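Side-chain contacts in PrgX (Enterococcus faecalis, PDB 2AWI), which acts as the receptor for the peptide sex pheromone cCF10 and probably binds DNA as a repressor in the regulation of conjugation: residues T133-L138 / Y165-S170; I112-I117 / C153-N158. The protein carries 1 engineered substitution. All coordinates share one frame; numbering follows the deposited sequence.

Contact 1: residues T133-L138 / Y165-S170; sequences TITSDL and YEEVSS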
# COMPACT_ATOMS: atom_id res chain seq x y z
N THR A 133 5.73 50.75 -13.83
CA THR A 133 7.12 50.91 -13.44
C THR A 133 7.93 49.63 -13.21
O THR A 133 9.16 49.68 -13.12
CB THR A 133 7.23 51.75 -12.15
OG1 THR A 133 6.73 50.99 -11.04
CG2 THR A 133 6.43 53.04 -12.27
N ILE A 134 7.26 48.48 -13.12
CA ILE A 134 7.97 47.25 -12.82
C ILE A 134 9.14 46.92 -13.74
O ILE A 134 10.26 46.72 -13.26
CB ILE A 134 7.00 46.04 -12.76
CG1 ILE A 134 7.74 44.83 -12.17
CG2 ILE A 134 6.47 45.71 -14.14
CD1 ILE A 134 8.31 45.06 -10.77
N THR A 135 8.91 46.88 -15.04
CA THR A 135 9.97 46.57 -15.99
C THR A 135 11.16 47.51 -15.81
O THR A 135 12.31 47.09 -15.86
CB THR A 135 9.47 46.65 -17.44
OG1 THR A 135 8.54 45.59 -17.68
CG2 THR A 135 10.63 46.53 -18.42
N SER A 136 10.86 48.78 -15.58
CA SER A 136 11.88 49.80 -15.38
C SER A 136 12.63 49.64 -14.05
O SER A 136 13.82 49.95 -13.95
CB SER A 136 11.23 51.18 -15.43
OG SER A 136 12.11 52.18 -14.95
N ASP A 137 11.93 49.15 -13.03
CA ASP A 137 12.54 48.94 -11.72
C ASP A 137 13.53 47.78 -11.80
O ASP A 137 14.67 47.89 -11.35
CB ASP A 137 11.47 48.62 -10.67
CG ASP A 137 10.60 49.82 -10.33
OD1 ASP A 137 9.61 49.64 -9.60
OD2 ASP A 137 10.91 50.94 -10.79
N LEU A 138 13.09 46.67 -12.38
CA LEU A 138 13.95 45.49 -12.48
C LEU A 138 15.26 45.78 -13.22
O LEU A 138 16.32 45.33 -12.79
CB LEU A 138 13.20 44.33 -13.14
CG LEU A 138 11.92 43.89 -12.41
CD1 LEU A 138 11.40 42.60 -13.03
CD2 LEU A 138 12.20 43.68 -10.93
N TYR A 165 5.61 34.15 -15.20
CA TYR A 165 6.89 33.46 -15.11
C TYR A 165 7.99 34.00 -16.04
O TYR A 165 9.12 34.22 -15.60
CB TYR A 165 6.70 31.97 -15.38
CG TYR A 165 7.99 31.19 -15.31
CD1 TYR A 165 8.63 30.96 -14.08
CD2 TYR A 165 8.60 30.71 -16.46
CE1 TYR A 165 9.84 30.28 -14.01
CE2 TYR A 165 9.81 30.02 -16.41
CZ TYR A 165 10.42 29.81 -15.18
OH TYR A 165 11.62 29.15 -15.12
N GLU A 166 7.66 34.22 -17.30
CA GLU A 166 8.64 34.68 -18.28
C GLU A 166 9.34 36.01 -17.98
O GLU A 166 10.49 36.20 -18.39
CB GLU A 166 8.00 34.75 -19.67
CG GLU A 166 9.03 34.74 -20.80
CD GLU A 166 9.87 33.48 -20.82
OE1 GLU A 166 10.82 33.41 -21.63
OE2 GLU A 166 9.60 32.55 -20.02
N GLU A 167 8.67 36.92 -17.28
CA GLU A 167 9.28 38.21 -16.95
C GLU A 167 10.24 38.10 -15.77
O GLU A 167 10.96 39.05 -15.46
CB GLU A 167 8.20 39.23 -16.60
CG GLU A 167 7.24 39.56 -17.72
CD GLU A 167 6.26 40.65 -17.33
OE1 GLU A 167 6.72 41.74 -16.92
OE2 GLU A 167 5.03 40.41 -17.42
N VAL A 168 10.25 36.94 -15.11
CA VAL A 168 11.10 36.74 -13.96
C VAL A 168 12.23 35.76 -14.25
O VAL A 168 13.37 35.99 -13.86
CB VAL A 168 10.29 36.22 -12.76
CG1 VAL A 168 11.19 36.04 -11.55
CG2 VAL A 168 9.17 37.19 -12.44
N SER A 169 11.90 34.68 -14.95
CA SER A 169 12.89 33.65 -15.27
C SER A 169 14.26 34.19 -15.68
O SER A 169 15.29 33.78 -15.14
CB SER A 169 12.36 32.73 -16.37
OG SER A 169 12.16 33.45 -17.58
N SER A 170 14.28 35.11 -16.64
CA SER A 170 15.54 35.66 -17.12
C SER A 170 16.33 36.35 -16.01
O SER A 170 17.55 36.49 -16.11
CB SER A 170 15.29 36.64 -18.28
OG SER A 170 14.43 37.69 -17.88
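Tyr165 O accepts from two backbone donors, Val168 N at 3.0 Å and Ser169 N at 2.9 Å, and so secures the turn of helix 165-172 that presents Glu167 to Thr135 and Leu138 of helix 128-142. What passes between the two helices is slight. From Leu138 a branched tip arrives: with CG beside its own backbone N (chi1 -59°) and the chain extended beyond it, CD1 comes to 4.3 Å from Glu167 O, the main-chain carbonyl rather than the acid. The carboxylate of Glu167 also points at helix 128-142: the chain runs straight through CG and CD (chi2 -176°) and brings OE1 near Thr135 OG1, but 4.3 Å is too long for a hydrogen bond. Behind this exposed fringe the packing is shared with a third helix, since Leu138 and Val168 both touch Leu159 of helix 150-159, and Leu138 also meets Phe110 of helix 107-122. The contact illustrates how two helices of a TPR-type region can be neighbours largely through a common partner: its polar pair adds at most a weak electrostatic term, and its one methyl contact ends on a carbonyl oxygen, so neither is a strong bond.

Contact 2: residues I112-I117 / C153-N158; sequences IYLGYI and CEIVSN. Engineered in segment 153-158: Cys153 (natural residue Tyr).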
# COMPACT_ATOMS: atom_id res chain seq x y z
N ILE A 112 9.92 44.57 0.23
CA ILE A 112 8.72 44.92 0.98
C ILE A 112 7.65 45.41 0.00
O ILE A 112 6.48 45.03 0.10
CB ILE A 112 9.02 46.04 2.00
CG1 ILE A 112 9.97 45.51 3.08
CG2 ILE A 112 7.73 46.52 2.63
CD1 ILE A 112 10.46 46.58 4.03
N TYR A 113 8.08 46.24 -0.94
CA TYR A 113 7.21 46.78 -1.98
C TYR A 113 6.43 45.68 -2.68
O TYR A 113 5.20 45.76 -2.80
CB TYR A 113 8.05 47.55 -3.00
CG TYR A 113 7.33 47.89 -4.28
CD1 TYR A 113 6.31 48.85 -4.30
CD2 TYR A 113 7.65 47.23 -5.47
CE1 TYR A 113 5.64 49.15 -5.48
CE2 TYR A 113 6.98 47.52 -6.65
CZ TYR A 113 5.97 48.48 -6.65
OH TYR A 113 5.31 48.78 -7.82
N LEU A 114 7.13 44.65 -3.15
CA LEU A 114 6.48 43.54 -3.84
C LEU A 114 5.53 42.83 -2.87
O LEU A 114 4.62 42.11 -3.29
CB LEU A 114 7.53 42.54 -4.36
CG LEU A 114 8.48 43.07 -5.44
CD1 LEU A 114 9.53 42.02 -5.78
CD2 LEU A 114 7.67 43.46 -6.68
N GLY A 115 5.76 43.05 -1.57
CA GLY A 115 4.90 42.46 -0.56
C GLY A 115 3.53 43.12 -0.63
O GLY A 115 2.50 42.47 -0.43
N TYR A 116 3.53 44.42 -0.91
CA TYR A 116 2.28 45.16 -1.03
C TYR A 116 1.58 44.80 -2.34
O TYR A 116 0.36 44.68 -2.38
CB TYR A 116 2.54 46.67 -0.99
CG TYR A 116 2.80 47.22 0.40
CD1 TYR A 116 3.94 46.86 1.12
CD2 TYR A 116 1.91 48.12 0.98
CE1 TYR A 116 4.19 47.39 2.39
CE2 TYR A 116 2.14 48.65 2.24
CZ TYR A 116 3.28 48.29 2.94
OH TYR A 116 3.50 48.82 4.19
N ILE A 117 2.35 44.63 -3.41
CA ILE A 117 1.77 44.28 -4.70
C ILE A 117 1.04 42.96 -4.58
O ILE A 117 -0.05 42.79 -5.12
CB ILE A 117 2.85 44.17 -5.79
CG1 ILE A 117 3.52 45.52 -6.00
CG2 ILE A 117 2.22 43.68 -7.10
CD1 ILE A 117 2.57 46.63 -6.42
N CYS A 153 17.61 36.70 -3.98
CA CYS A 153 16.82 35.50 -4.17
C CYS A 153 15.45 35.63 -3.50
O CYS A 153 14.50 34.97 -3.89
CB CYS A 153 17.58 34.28 -3.64
SG CYS A 153 18.94 33.78 -4.74
N GLU A 154 15.35 36.51 -2.51
CA GLU A 154 14.07 36.73 -1.85
C GLU A 154 13.22 37.53 -2.84
O GLU A 154 12.05 37.21 -3.07
CB GLU A 154 14.26 37.52 -0.55
CG GLU A 154 13.00 37.62 0.30
CD GLU A 154 13.20 38.45 1.56
OE1 GLU A 154 14.16 38.17 2.32
OE2 GLU A 154 12.40 39.39 1.79
N ILE A 155 13.82 38.56 -3.42
CA ILE A 155 13.14 39.40 -4.41
C ILE A 155 12.63 38.54 -5.57
O ILE A 155 11.47 38.65 -5.97
CB ILE A 155 14.10 40.49 -4.95
CG1 ILE A 155 14.22 41.62 -3.93
CG2 ILE A 155 13.63 40.99 -6.31
CD1 ILE A 155 15.23 42.69 -4.28
N VAL A 156 13.49 37.68 -6.10
CA VAL A 156 13.09 36.82 -7.20
C VAL A 156 11.86 35.98 -6.85
O VAL A 156 10.98 35.78 -7.68
CB VAL A 156 14.23 35.88 -7.61
CG1 VAL A 156 13.69 34.53 -8.04
CG2 VAL A 156 15.01 36.51 -8.76
N SER A 157 11.83 35.48 -5.62
CA SER A 157 10.72 34.67 -5.15
C SER A 157 9.44 35.51 -5.09
O SER A 157 8.36 35.05 -5.46
CB SER A 157 11.04 34.12 -3.76
OG SER A 157 9.97 33.35 -3.25
N ASN A 158 9.58 36.74 -4.61
CA ASN A 158 8.46 37.66 -4.50
C ASN A 158 7.91 37.99 -5.90
O ASN A 158 6.70 38.17 -6.06
CB ASN A 158 8.90 38.96 -3.81
CG ASN A 158 9.30 38.75 -2.35
OD1 ASN A 158 10.01 39.57 -1.77
ND2 ASN A 158 8.84 37.66 -1.76
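Leu114 and Asn158 join helix 107-122 to helix 150-159 within the TPR-type helical array, and at this point the backbones come close, with CA atoms 6.2 Å apart. The leucine can be followed outward atom by atom. Its CB already lies against the other helix, 3.9 Å from Asn158 CB. At the next bond CG is set beside the backbone N and anti to the carbonyl carbon (chi1 -64°), which carries the branch across the asparagine at a slant. CD1 then does most of the touching: it sits 3.7 Å from Asn158 CB and, one turn back along the helix, 3.9 Å from Ile155 O. Asn158 thus offers its aliphatic root to the leucine, while its amide is occupied away from it, OD1 being hydrogen-bonded to Ser111 OG. Glu154 OE2 is a second partner of the same hydroxyl, which has one proton to share between the two oxygens, and OE2 also forms a salt bridge with Lys79. The example shows an apolar side chain lying next to a polar cluster, the asparagine serving both with different parts of one side chain. Ile155 extends the apolar side of the contact, where its CG2 methyl stands 4.3 Å from Leu114 CD1.

How the contacts relate
Contacts 1 and 2 alternate along the chain: helices 107-122, 128-142, 150-159 and 165-172 follow in order, and each contact joins a helix to the next but one. This interleaving is consistent with the layered packing of a TPR-type array. The centres lie 12 Å apart, and both belong to the same family region, contact 2 in a buried setting and contact 1 nearer the periphery. They meet directly at two places: Val168 CG1 packs 3.9 Å from Val156 O, and Thr133 OG1 lies 4.2 Å from Tyr113 OH. Leu114 CD2 also approaches Ile134 CD1, at 4.4 Å, extending the apolar packing from one contact toward the other.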